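PDB 5EZ7: probable FAD-dependent oxidoreductase PA4991 from Pseudomonas aeruginosa PAO1, which probably acts as an FAD-dependent oxidoreductase of unknown physiological substrate and is needed for growth of the bacterium in cystic fibrosis sputum. Local coordinates for residues T33-S38 and D170-G175; L138-F143 and L300-L305; A223-P228 and P320-L325. All blocks are in the same frame, centred on the assembly; numbering follows the deposited sequence.

Interaction 1. Residues T33-S38 and D170-G175; sequences TVLVES and DSLLAG. With FAD (flavin-adenine dinucleotide), chain B.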
loop_
_atom_site.group_PDB
_atom_site.type_symbol
_atom_site.label_atom_id
_atom_site.label_comp_id
_atom_site.label_asym_id
_atom_site.label_seq_id
_atom_site.Cartn_x
_atom_site.Cartn_y
_atom_site.Cartn_z
ATOM N N THR A 33 -1.980 21.418 -3.116
ATOM C CA THR A 33 -1.827 20.518 -1.973
ATOM C C THR A 33 -0.472 20.650 -1.296
ATOM O O THR A 33 0.498 21.107 -1.903
ATOM C CB THR A 33 -1.948 19.046 -2.403
ATOM O OG1 THR A 33 -0.891 18.711 -3.328
ATOM C CG2 THR A 33 -3.257 18.770 -3.025
ATOM N N VAL A 34 -0.431 20.269 -0.027
ATOM C CA VAL A 34 0.796 19.929 0.669
ATOM C C VAL A 34 0.620 18.525 1.242
ATOM O O VAL A 34 -0.451 18.222 1.809
ATOM C CB VAL A 34 1.063 20.925 1.814
ATOM C CG1 VAL A 34 2.197 20.464 2.720
ATOM C CG2 VAL A 34 1.412 22.304 1.237
ATOM N N LEU A 35 1.656 17.683 1.118
ATOM C CA LEU A 35 1.638 16.339 1.695
ATOM C C LEU A 35 2.782 16.223 2.666
ATOM O O LEU A 35 3.951 16.364 2.294
ATOM C CB LEU A 35 1.751 15.272 0.618
ATOM C CG LEU A 35 1.476 13.823 1.063
ATOM C CD1 LEU A 35 1.206 12.903 -0.135
ATOM C CD2 LEU A 35 2.609 13.230 1.897
ATOM N N VAL A 36 2.427 15.893 3.899
ATOM C CA VAL A 36 3.338 15.922 5.023
ATOM C C VAL A 36 3.619 14.496 5.409
ATOM O O VAL A 36 2.677 13.733 5.622
ATOM C CB VAL A 36 2.714 16.664 6.238
ATOM C CG1 VAL A 36 3.664 16.636 7.433
ATOM C CG2 VAL A 36 2.428 18.108 5.870
ATOM N N GLU A 37 4.902 14.152 5.490
ATOM C CA GLU A 37 5.379 12.803 5.877
ATOM C C GLU A 37 6.501 12.945 6.914
ATOM O O GLU A 37 7.397 13.777 6.756
ATOM C CB GLU A 37 5.872 12.049 4.634
ATOM C CG GLU A 37 6.746 10.846 4.926
ATOM C CD GLU A 37 5.929 9.711 5.522
ATOM O OE1 GLU A 37 6.263 9.240 6.657
ATOM O OE2 GLU A 37 4.970 9.304 4.800
ATOM N N SER A 38 6.425 12.150 7.971
ATOM C CA SER A 38 7.303 12.277 9.141
ATOM C C SER A 38 8.518 11.330 9.051
ATOM O O SER A 38 9.483 11.474 9.799
ATOM C CB SER A 38 6.491 12.032 10.436
ATOM O OG SER A 38 5.819 10.765 10.384
ATOM N N ASP A 170 6.093 19.746 -6.109
ATOM C CA ASP A 170 6.586 20.524 -4.957
ATOM C C ASP A 170 5.718 20.419 -3.701
ATOM O O ASP A 170 6.023 21.060 -2.685
ATOM C CB ASP A 170 6.720 22.002 -5.341
ATOM C CG ASP A 170 5.442 22.557 -5.945
ATOM O OD1 ASP A 170 4.911 21.853 -6.846
ATOM O OD2 ASP A 170 4.979 23.663 -5.560
ATOM N N SER A 171 4.663 19.610 -3.744
ATOM C CA SER A 171 3.765 19.481 -2.593
ATOM C C SER A 171 4.394 18.760 -1.390
ATOM O O SER A 171 3.878 18.861 -0.281
ATOM C CB SER A 171 2.436 18.795 -2.995
ATOM O OG SER A 171 2.591 17.457 -3.437
ATOM N N LEU A 172 5.499 18.044 -1.601
ATOM C CA LEU A 172 6.017 17.149 -0.577
ATOM C C LEU A 172 6.788 17.825 0.543
ATOM O O LEU A 172 7.778 18.518 0.294
ATOM C CB LEU A 172 6.919 16.115 -1.208
ATOM C CG LEU A 172 6.282 15.179 -2.205
ATOM C CD1 LEU A 172 7.390 14.268 -2.738
ATOM C CD2 LEU A 172 5.149 14.396 -1.577
ATOM N N LEU A 173 6.385 17.546 1.780
ATOM C CA LEU A 173 7.004 18.140 2.935
ATOM C C LEU A 173 7.346 17.107 4.014
ATOM O O LEU A 173 6.464 16.447 4.577
ATOM C CB LEU A 173 6.076 19.200 3.514
ATOM C CG LEU A 173 6.540 19.839 4.827
ATOM C CD1 LEU A 173 7.850 20.602 4.719
ATOM C CD2 LEU A 173 5.436 20.746 5.296
ATOM N N ALA A 174 8.636 17.013 4.323
ATOM C CA ALA A 174 9.097 16.383 5.552
ATOM C C ALA A 174 8.710 17.231 6.757
ATOM O O ALA A 174 9.212 18.325 6.912
ATOM C CB ALA A 174 10.625 16.171 5.534
ATOM N N GLY A 175 7.861 16.688 7.614
ATOM C CA GLY A 175 7.519 17.308 8.882
ATOM C C GLY A 175 7.283 16.275 9.964
ATOM O O GLY A 175 6.592 15.293 9.755
HETATM P PA FAD B . 0.979 3.415 5.031
HETATM O O1A FAD B . 1.630 2.812 3.830
HETATM O O2A FAD B . 1.203 2.830 6.398
HETATM O O5B FAD B . 1.373 4.951 5.034
HETATM C C5B FAD B . 1.139 5.795 6.144
HETATM C C4B FAD B . 2.196 6.876 6.072
HETATM O O4B FAD B . 1.907 7.886 7.053
HETATM C C3B FAD B . 3.594 6.316 6.347
HETATM O O3B FAD B . 4.487 6.619 5.273
HETATM C C2B FAD B . 3.993 6.996 7.643
HETATM O O2B FAD B . 5.386 7.271 7.771
HETATM C C1B FAD B . 3.139 8.266 7.632
HETATM N N9A FAD B . 2.872 8.801 8.973
HETATM C C8A FAD B . 2.524 8.094 10.062
HETATM N N7A FAD B . 2.370 8.917 11.113
HETATM C C5A FAD B . 2.610 10.166 10.698
HETATM C C6A FAD B . 2.623 11.493 11.329
HETATM N N6A FAD B . 2.315 11.595 12.631
HETATM N N1A FAD B . 2.919 12.561 10.571
HETATM C C2A FAD B . 3.218 12.432 9.265
HETATM N N3A FAD B . 3.232 11.246 8.622
HETATM C C4A FAD B . 2.944 10.098 9.284
HETATM N N1 FAD B . -2.795 -4.685 -0.174
HETATM C C2 FAD B . -3.024 -5.103 -1.437
HETATM O O2 FAD B . -3.933 -4.552 -2.102
HETATM N N3 FAD B . -2.310 -6.088 -2.009
HETATM C C4 FAD B . -1.333 -6.723 -1.368
HETATM O O4 FAD B . -0.676 -7.627 -1.922
HETATM C C4X FAD B . -1.023 -6.325 0.010
HETATM N N5 FAD B . -0.047 -6.933 0.710
HETATM C C5X FAD B . 0.236 -6.550 1.968
HETATM C C6 FAD B . 1.262 -7.193 2.649
HETATM C C7 FAD B . 1.588 -6.829 3.940
HETATM C C7M FAD B . 2.711 -7.525 4.647
HETATM C C8 FAD B . 0.848 -5.721 4.595
HETATM C C8M FAD B . 1.166 -5.265 6.004
HETATM C C9 FAD B . -0.180 -5.091 3.918
HETATM C C9A FAD B . -0.528 -5.456 2.620
HETATM N N10 FAD B . -1.575 -4.820 1.893
HETATM C C10 FAD B . -1.833 -5.228 0.580
HETATM C "C1'" FAD B . -2.346 -3.725 2.458
HETATM C "C2'" FAD B . -1.623 -2.428 2.137
HETATM O "O2'" FAD B . -0.211 -2.543 2.360
HETATM C "C3'" FAD B . -2.201 -1.272 2.942
HETATM O "O3'" FAD B . -3.640 -1.353 2.896
HETATM C "C4'" FAD B . -1.749 0.069 2.370
HETATM O "O4'" FAD B . -0.389 0.028 1.936
HETATM C "C5'" FAD B . -1.879 1.180 3.395
HETATM O "O5'" FAD B . -1.595 2.435 2.761
HETATM P P FAD B . -1.554 3.758 3.656
HETATM O O1P FAD B . -0.943 4.865 2.836
HETATM O O2P FAD B . -2.916 3.915 4.230
HETATM O O3P FAD B . -0.622 3.330 4.889
#

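Interaction 2. Residues L138-F143 and L300-L305; sequences LRDKGF and LPWIDL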
loop_
_atom_site.group_PDB
_atom_site.type_symbol
_atom_site.label_atom_id
_atom_site.label_comp_id
_atom_site.label_asym_id
_atom_site.label_seq_id
_atom_site.Cartn_x
_atom_site.Cartn_y
_atom_site.Cartn_z
ATOM N N LEU A 138 6.676 -22.950 -11.818
ATOM C CA LEU A 138 5.790 -24.105 -11.954
ATOM C C LEU A 138 5.918 -24.858 -13.301
ATOM O O LEU A 138 5.075 -25.705 -13.618
ATOM C CB LEU A 138 4.351 -23.618 -11.779
ATOM C CG LEU A 138 3.995 -22.907 -10.490
ATOM C CD1 LEU A 138 2.555 -22.493 -10.566
ATOM C CD2 LEU A 138 4.192 -23.817 -9.296
ATOM N N ARG A 139 6.955 -24.548 -14.082
ATOM C CA ARG A 139 7.167 -25.219 -15.367
ATOM C C ARG A 139 7.697 -26.621 -15.243
ATOM O O ARG A 139 7.539 -27.390 -16.160
ATOM C CB ARG A 139 8.051 -24.393 -16.307
ATOM C CG ARG A 139 7.240 -23.444 -17.179
ATOM C CD ARG A 139 8.082 -22.327 -17.770
ATOM N NE ARG A 139 7.266 -21.139 -18.041
ATOM C CZ ARG A 139 7.736 -19.920 -18.293
ATOM N NH1 ARG A 139 9.039 -19.670 -18.310
ATOM N NH2 ARG A 139 6.884 -18.927 -18.520
ATOM N N ASP A 140 8.295 -26.952 -14.110
ATOM C CA ASP A 140 8.839 -28.284 -13.833
ATOM C C ASP A 140 7.860 -29.438 -14.105
ATOM O O ASP A 140 6.643 -29.279 -13.963
ATOM C CB ASP A 140 9.305 -28.359 -12.364
ATOM C CG ASP A 140 10.291 -29.498 -12.117
ATOM O OD1 ASP A 140 11.494 -29.288 -12.404
ATOM O OD2 ASP A 140 9.857 -30.582 -11.661
ATOM N N LYS A 141 8.406 -30.596 -14.469
ATOM C CA LYS A 141 7.613 -31.805 -14.759
ATOM C C LYS A 141 6.970 -32.402 -13.502
ATOM O O LYS A 141 5.941 -33.082 -13.584
ATOM C CB LYS A 141 8.491 -32.879 -15.416
ATOM C CG LYS A 141 9.287 -32.391 -16.617
ATOM C CD LYS A 141 9.646 -33.515 -17.576
ATOM C CE LYS A 141 8.476 -33.879 -18.490
ATOM N NZ LYS A 141 8.144 -32.823 -19.488
ATOM N N GLY A 142 7.617 -32.175 -12.353
ATOM C CA GLY A 142 7.067 -32.473 -11.026
ATOM C C GLY A 142 5.849 -31.647 -10.629
ATOM O O GLY A 142 5.156 -32.002 -9.677
ATOM N N PHE A 143 5.579 -30.543 -11.332
ATOM C CA PHE A 143 4.367 -29.800 -11.073
ATOM C C PHE A 143 3.139 -30.605 -11.409
ATOM O O PHE A 143 2.850 -30.845 -12.581
ATOM C CB PHE A 143 4.269 -28.499 -11.849
ATOM C CG PHE A 143 3.025 -27.721 -11.518
ATOM C CD1 PHE A 143 2.701 -27.438 -10.171
ATOM C CD2 PHE A 143 2.165 -27.285 -12.512
ATOM C CE1 PHE A 143 1.558 -26.730 -9.840
ATOM C CE2 PHE A 143 1.025 -26.556 -12.182
ATOM C CZ PHE A 143 0.723 -26.281 -10.846
ATOM N N LEU A 300 7.248 -26.600 -3.782
ATOM C CA LEU A 300 8.212 -26.281 -4.843
ATOM C C LEU A 300 9.542 -27.048 -4.635
ATOM O O LEU A 300 10.610 -26.483 -4.606
ATOM C CB LEU A 300 8.466 -24.775 -4.846
ATOM C CG LEU A 300 7.245 -23.924 -5.214
ATOM C CD1 LEU A 300 7.433 -22.473 -4.812
ATOM C CD2 LEU A 300 6.950 -24.006 -6.691
ATOM N N PRO A 301 9.481 -28.364 -4.494
ATOM C CA PRO A 301 10.722 -29.130 -4.240
ATOM C C PRO A 301 11.843 -29.051 -5.321
ATOM O O PRO A 301 12.983 -29.336 -5.024
ATOM C CB PRO A 301 10.224 -30.563 -4.138
ATOM C CG PRO A 301 8.922 -30.572 -4.885
ATOM C CD PRO A 301 8.318 -29.234 -4.735
ATOM N N TRP A 302 11.513 -28.642 -6.541
ATOM C CA TRP A 302 12.474 -28.563 -7.646
ATOM C C TRP A 302 13.384 -27.329 -7.558
ATOM O O TRP A 302 14.277 -27.192 -8.372
ATOM C CB TRP A 302 11.761 -28.637 -9.021
ATOM C CG TRP A 302 10.545 -27.767 -9.149
ATOM C CD1 TRP A 302 10.495 -26.466 -9.603
ATOM C CD2 TRP A 302 9.207 -28.100 -8.767
ATOM N NE1 TRP A 302 9.209 -25.996 -9.552
ATOM C CE2 TRP A 302 8.395 -26.972 -9.051
ATOM C CE3 TRP A 302 8.611 -29.244 -8.232
ATOM C CZ2 TRP A 302 7.015 -26.956 -8.810
ATOM C CZ3 TRP A 302 7.227 -29.221 -7.976
ATOM C CH2 TRP A 302 6.450 -28.087 -8.265
ATOM N N ILE A 303 13.123 -26.427 -6.610
ATOM C CA ILE A 303 13.971 -25.259 -6.335
ATOM C C ILE A 303 14.841 -25.467 -5.076
ATOM O O ILE A 303 14.329 -25.425 -3.954
ATOM C CB ILE A 303 13.092 -23.987 -6.128
ATOM C CG1 ILE A 303 12.165 -23.713 -7.330
ATOM C CG2 ILE A 303 13.959 -22.740 -5.912
ATOM C CD1 ILE A 303 12.853 -23.426 -8.650
ATOM N N ASP A 304 16.153 -25.685 -5.281
ATOM C CA ASP A 304 17.136 -25.902 -4.179
ATOM C C ASP A 304 17.338 -24.621 -3.346
ATOM O O ASP A 304 17.913 -23.646 -3.822
ATOM C CB ASP A 304 18.498 -26.385 -4.717
ATOM C CG ASP A 304 19.443 -26.960 -3.606
ATOM O OD1 ASP A 304 19.188 -26.819 -2.384
ATOM O OD2 ASP A 304 20.472 -27.578 -3.971
ATOM N N LEU A 305 16.873 -24.674 -2.106
ATOM C CA LEU A 305 17.005 -23.588 -1.160
ATOM C C LEU A 305 18.181 -23.766 -0.175
ATOM O O LEU A 305 18.358 -22.950 0.723
ATOM C CB LEU A 305 15.667 -23.402 -0.407
ATOM C CG LEU A 305 14.472 -23.035 -1.338
ATOM C CD1 LEU A 305 13.168 -22.961 -0.557
ATOM C CD2 LEU A 305 14.670 -21.728 -2.124
#

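Interaction 3. Residues A223-P228 and P320-L325; sequences AMQRRP and PAQSNL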
loop_
_atom_site.group_PDB
_atom_site.type_symbol
_atom_site.label_atom_id
_atom_site.label_comp_id
_atom_site.label_asym_id
_atom_site.label_seq_id
_atom_site.Cartn_x
_atom_site.Cartn_y
_atom_site.Cartn_z
ATOM N N ALA A 223 -12.085 4.726 15.507
ATOM C CA ALA A 223 -11.136 3.867 16.218
ATOM C C ALA A 223 -10.413 2.995 15.208
ATOM O O ALA A 223 -10.949 2.715 14.145
ATOM C CB ALA A 223 -11.828 3.024 17.274
ATOM N N MET A 224 -9.209 2.561 15.563
ATOM C CA MET A 224 -8.330 1.841 14.677
ATOM C C MET A 224 -8.024 0.509 15.296
ATOM O O MET A 224 -7.978 0.421 16.533
ATOM C CB MET A 224 -7.020 2.614 14.537
ATOM C CG MET A 224 -6.141 2.122 13.393
ATOM S SD MET A 224 -4.670 3.151 13.245
ATOM C CE MET A 224 -3.713 2.475 14.615
ATOM N N GLN A 225 -7.795 -0.509 14.458
ATOM C CA GLN A 225 -7.245 -1.790 14.932
ATOM C C GLN A 225 -5.931 -2.070 14.205
ATOM O O GLN A 225 -5.664 -1.516 13.153
ATOM C CB GLN A 225 -8.221 -2.979 14.767
ATOM C CG GLN A 225 -8.602 -3.296 13.306
ATOM C CD GLN A 225 -9.473 -4.543 13.140
ATOM O OE1 GLN A 225 -9.829 -5.150 14.099
ATOM N NE2 GLN A 225 -9.777 -4.928 11.911
ATOM N N ARG A 226 -5.132 -2.943 14.794
ATOM C CA ARG A 226 -3.818 -3.339 14.290
ATOM C C ARG A 226 -3.831 -4.860 14.165
ATOM O O ARG A 226 -4.059 -5.536 15.134
ATOM C CB ARG A 226 -2.737 -2.886 15.272
ATOM C CG ARG A 226 -2.395 -1.395 15.228
ATOM C CD ARG A 226 -1.222 -1.058 16.144
ATOM N NE ARG A 226 -1.476 0.186 16.842
ATOM C CZ ARG A 226 -0.825 1.335 16.689
ATOM N NH1 ARG A 226 0.209 1.434 15.881
ATOM N NH2 ARG A 226 -1.218 2.409 17.376
ATOM N N ARG A 227 -3.663 -5.393 12.967
ATOM C CA ARG A 227 -3.686 -6.836 12.795
ATOM C C ARG A 227 -2.333 -7.241 12.295
ATOM O O ARG A 227 -2.005 -7.004 11.132
ATOM C CB ARG A 227 -4.760 -7.260 11.835
ATOM C CG ARG A 227 -6.135 -7.114 12.458
ATOM C CD ARG A 227 -7.202 -7.062 11.378
ATOM N NE ARG A 227 -7.276 -8.337 10.671
ATOM C CZ ARG A 227 -7.241 -8.528 9.349
ATOM N NH1 ARG A 227 -7.311 -9.774 8.871
ATOM N NH2 ARG A 227 -7.154 -7.528 8.499
ATOM N N PRO A 228 -1.524 -7.830 13.185
ATOM C CA PRO A 228 -0.148 -8.099 12.780
ATOM C C PRO A 228 -0.023 -9.217 11.705
ATOM O O PRO A 228 -0.922 -10.034 11.526
ATOM C CB PRO A 228 0.516 -8.469 14.105
ATOM C CG PRO A 228 -0.587 -9.154 14.865
ATOM C CD PRO A 228 -1.850 -8.441 14.492
ATOM N N PRO A 320 -9.600 0.466 9.971
ATOM C CA PRO A 320 -10.693 0.878 10.837
ATOM C C PRO A 320 -11.131 -0.256 11.759
ATOM O O PRO A 320 -11.167 -1.434 11.349
ATOM C CB PRO A 320 -11.808 1.221 9.859
ATOM C CG PRO A 320 -11.525 0.385 8.656
ATOM C CD PRO A 320 -10.026 0.367 8.563
ATOM N N ALA A 321 -11.413 0.097 13.010
ATOM C CA ALA A 321 -11.973 -0.891 13.945
ATOM C C ALA A 321 -13.322 -1.338 13.425
ATOM O O ALA A 321 -14.045 -0.546 12.793
ATOM C CB ALA A 321 -12.136 -0.289 15.334
ATOM N N GLN A 322 -13.681 -2.576 13.728
ATOM C CA GLN A 322 -15.002 -3.108 13.406
ATOM C C GLN A 322 -16.135 -2.350 14.068
ATOM O O GLN A 322 -17.290 -2.499 13.669
ATOM C CB GLN A 322 -15.143 -4.594 13.807
ATOM C CG GLN A 322 -14.096 -5.555 13.204
ATOM C CD GLN A 322 -13.945 -5.490 11.675
ATOM O OE1 GLN A 322 -14.898 -5.329 10.927
ATOM N NE2 GLN A 322 -12.736 -5.639 11.222
ATOM N N SER A 323 -15.831 -1.562 15.090
ATOM C CA SER A 323 -16.846 -0.720 15.728
ATOM C C SER A 323 -17.329 0.493 14.853
ATOM O O SER A 323 -18.358 1.074 15.155
ATOM C CB SER A 323 -16.343 -0.272 17.100
ATOM O OG SER A 323 -15.310 0.681 16.952
ATOM N N ASN A 324 -16.616 0.822 13.773
ATOM C CA ASN A 324 -17.069 1.824 12.777
ATOM C C ASN A 324 -18.106 1.327 11.756
ATOM O O ASN A 324 -18.208 0.144 11.490
ATOM C CB ASN A 324 -15.879 2.359 11.944
ATOM C CG ASN A 324 -14.798 2.937 12.800
ATOM O OD1 ASN A 324 -14.994 3.961 13.426
ATOM N ND2 ASN A 324 -13.677 2.263 12.885
ATOM N N LEU A 325 -18.809 2.270 11.126
ATOM C CA LEU A 325 -19.704 1.975 10.001
ATOM C C LEU A 325 -18.906 1.688 8.714
ATOM O O LEU A 325 -18.540 2.607 8.019
ATOM C CB LEU A 325 -20.708 3.130 9.824
ATOM C CG LEU A 325 -21.896 2.974 8.874
ATOM C CD1 LEU A 325 -22.604 1.657 9.089
ATOM C CD2 LEU A 325 -22.906 4.103 9.054
#

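Interaction 1. Residues T33-S38 and D170-G175
E37 and S38, whose backbones lie against A174 and G175 of the neighbouring strand, bring together the flat groups of this site. S38 OG stands over one face of the FAD adenine, 3.1 Å from its atom C4A, while the carbonyl oxygen of V36 lies beyond the ring edge, at C2A. The other flat group, the carboxylate of E37, receives the two ribose hydroxyls: O3B donates to OE2 at 2.8 Å, and O2B donates to OE1 across a modelled distance too short to be taken literally. CG of E37 runs anti to its backbone N, and a bend at chi2 (71°) then leads the carboxylate away from residues 170-175 to the ribose. OE2 also accepts from G15 N in the glycine-rich turn, and OE1 from A39 N.

Leading up to this site, strands 33-37 and 172-174 run parallel, with 172-174 outermost in the six-stranded sheet of the Rossmann-type FAD-binding domain. Four backbone bonds alternate between them: L35 N to S171 O (2.9 Å), L173 N to L35 O (2.8 Å), E37 N to L173 O, and a longer one from G175 N to E37 O (3.1 Å). On one face CD2 of L173 reaches both V36 CG2 (4.0 Å) and V34 CG1 (4.1 Å). On the other, L172 CD2 packs on CB of L35, itself covered by helix 17-28. T33 OG1 stands close to CB of S171 but bonds to N23 OD1; S171 OG bonds chiefly to A168 O and also to N23 ND2.

The carboxylate of E37, at the end of strand 33-37, thus reads the ribose diol of the dinucleotide, as in other Rossmann-type FAD enzymes, and its two backbone N-H partners probably stabilise its negative charge.

Interaction 2. Residues L138-F143 and L300-L305
The carboxylate of D140 lies parallel to the indole of W302, the planes 1° apart, but over its CB-CG end and not its centre. The contact begins at the methylene: D140 CB sits 3.4 Å from the centroid of the five-membered ring of W302 and 6° off its normal, a CH-pi contact over the face. Further out, D140 CG comes within 3.4 Å of W302 CG, and the two side chains run antiparallel alongside one another. W302 offers this face because its CG stands between its own backbone N and carbonyl carbon (chi1 46°). L300 CA lies over the opposite face, offset toward the rim.

What fixes the carboxylate is its own loop. OD2 of D140 accepts from G142 N at 2.8 Å, an Asx turn that overlaps the type I turn from D140 to F143, and this bond probably offsets part of the carboxylate's charge. The loop joins strands 127-129 and 146-149 at the outer end of the eight-stranded mixed sheet, while L300-I303 form a second type I turn just after helix 285-299.

The benzo end of the indole points into the first turn: CZ3 of W302 lies 3.9 Å from G142 C, and CH2 arrives near the plane of the F143 ring, at its edge. One face of that phenyl ring carries L138 CB over its centre. L138 CD2 meets the W302 edge at CZ2 and, on the more buried side, touches CD2 of L300 at 3.8 Å, their branches meeting at a slant; both leucines also pack on W104 of strand 102-105. At the pyrrole edge, W302 NE1 donates to A137 O, which tethers the indole directly to the chain preceding L138.

Interaction 3. Residues A223-P228 and P320-L325
A223 O receives two donors from the 320-325 segment, the firm part of a contact in the eight-stranded sheet, where strand 224-236 begins and its antiparallel neighbour 309-320 ends. M224 and P320 form a non-hydrogen-bonded antiparallel pair from which the side chains diverge. The chain then leaves the sheet through a type I turn from A321 to N324. At its start A321 N donates to A223 O over 2.9 Å, nearly straight at 172° but from above the carbonyl plane. The second donor is N324 ND2, at 3.0 Å and closer to that plane; the same nitrogen also gives a more bent bond to A321 O, so one amide ties the strand end to the turn. CB of A321 rests against CB of A223 at 3.9 Å, and P320, pointing away from its partner strand, packs on W343 and F332.

Toward solvent the fit is looser. Q225 and Q322 cross there with their amide planes 63° apart, and Q322 is exposed on the turn. Q225 keeps its firm polar partner elsewhere: NE2 donates to E319 OE1. Its CG, set between its backbone N and carbonyl carbon (chi1 63°), passes 3.7 Å from P320 O.

Overall arrangement
Interaction 1 is a buried contact within the Rossmann-type sheet, regular in its parallel backbone bonding, with polar side-chain bonds to N23 and A168 at one end and to FAD at the other. Interactions 2 and 3 both belong to the eight-stranded sheet and its connections, but lie far apart on it, with centres 40 Å from each other. Interaction 3 is a surface contact that finishes an antiparallel edge through a side-chain amide and a turn; its nearest atoms are about 12 Å from those of interaction 1. Interaction 2, partly buried and across the centre of the chain from interaction 1, joins two loops by indole stacking and leucine contact, without direct hydrogen bonds between its segments.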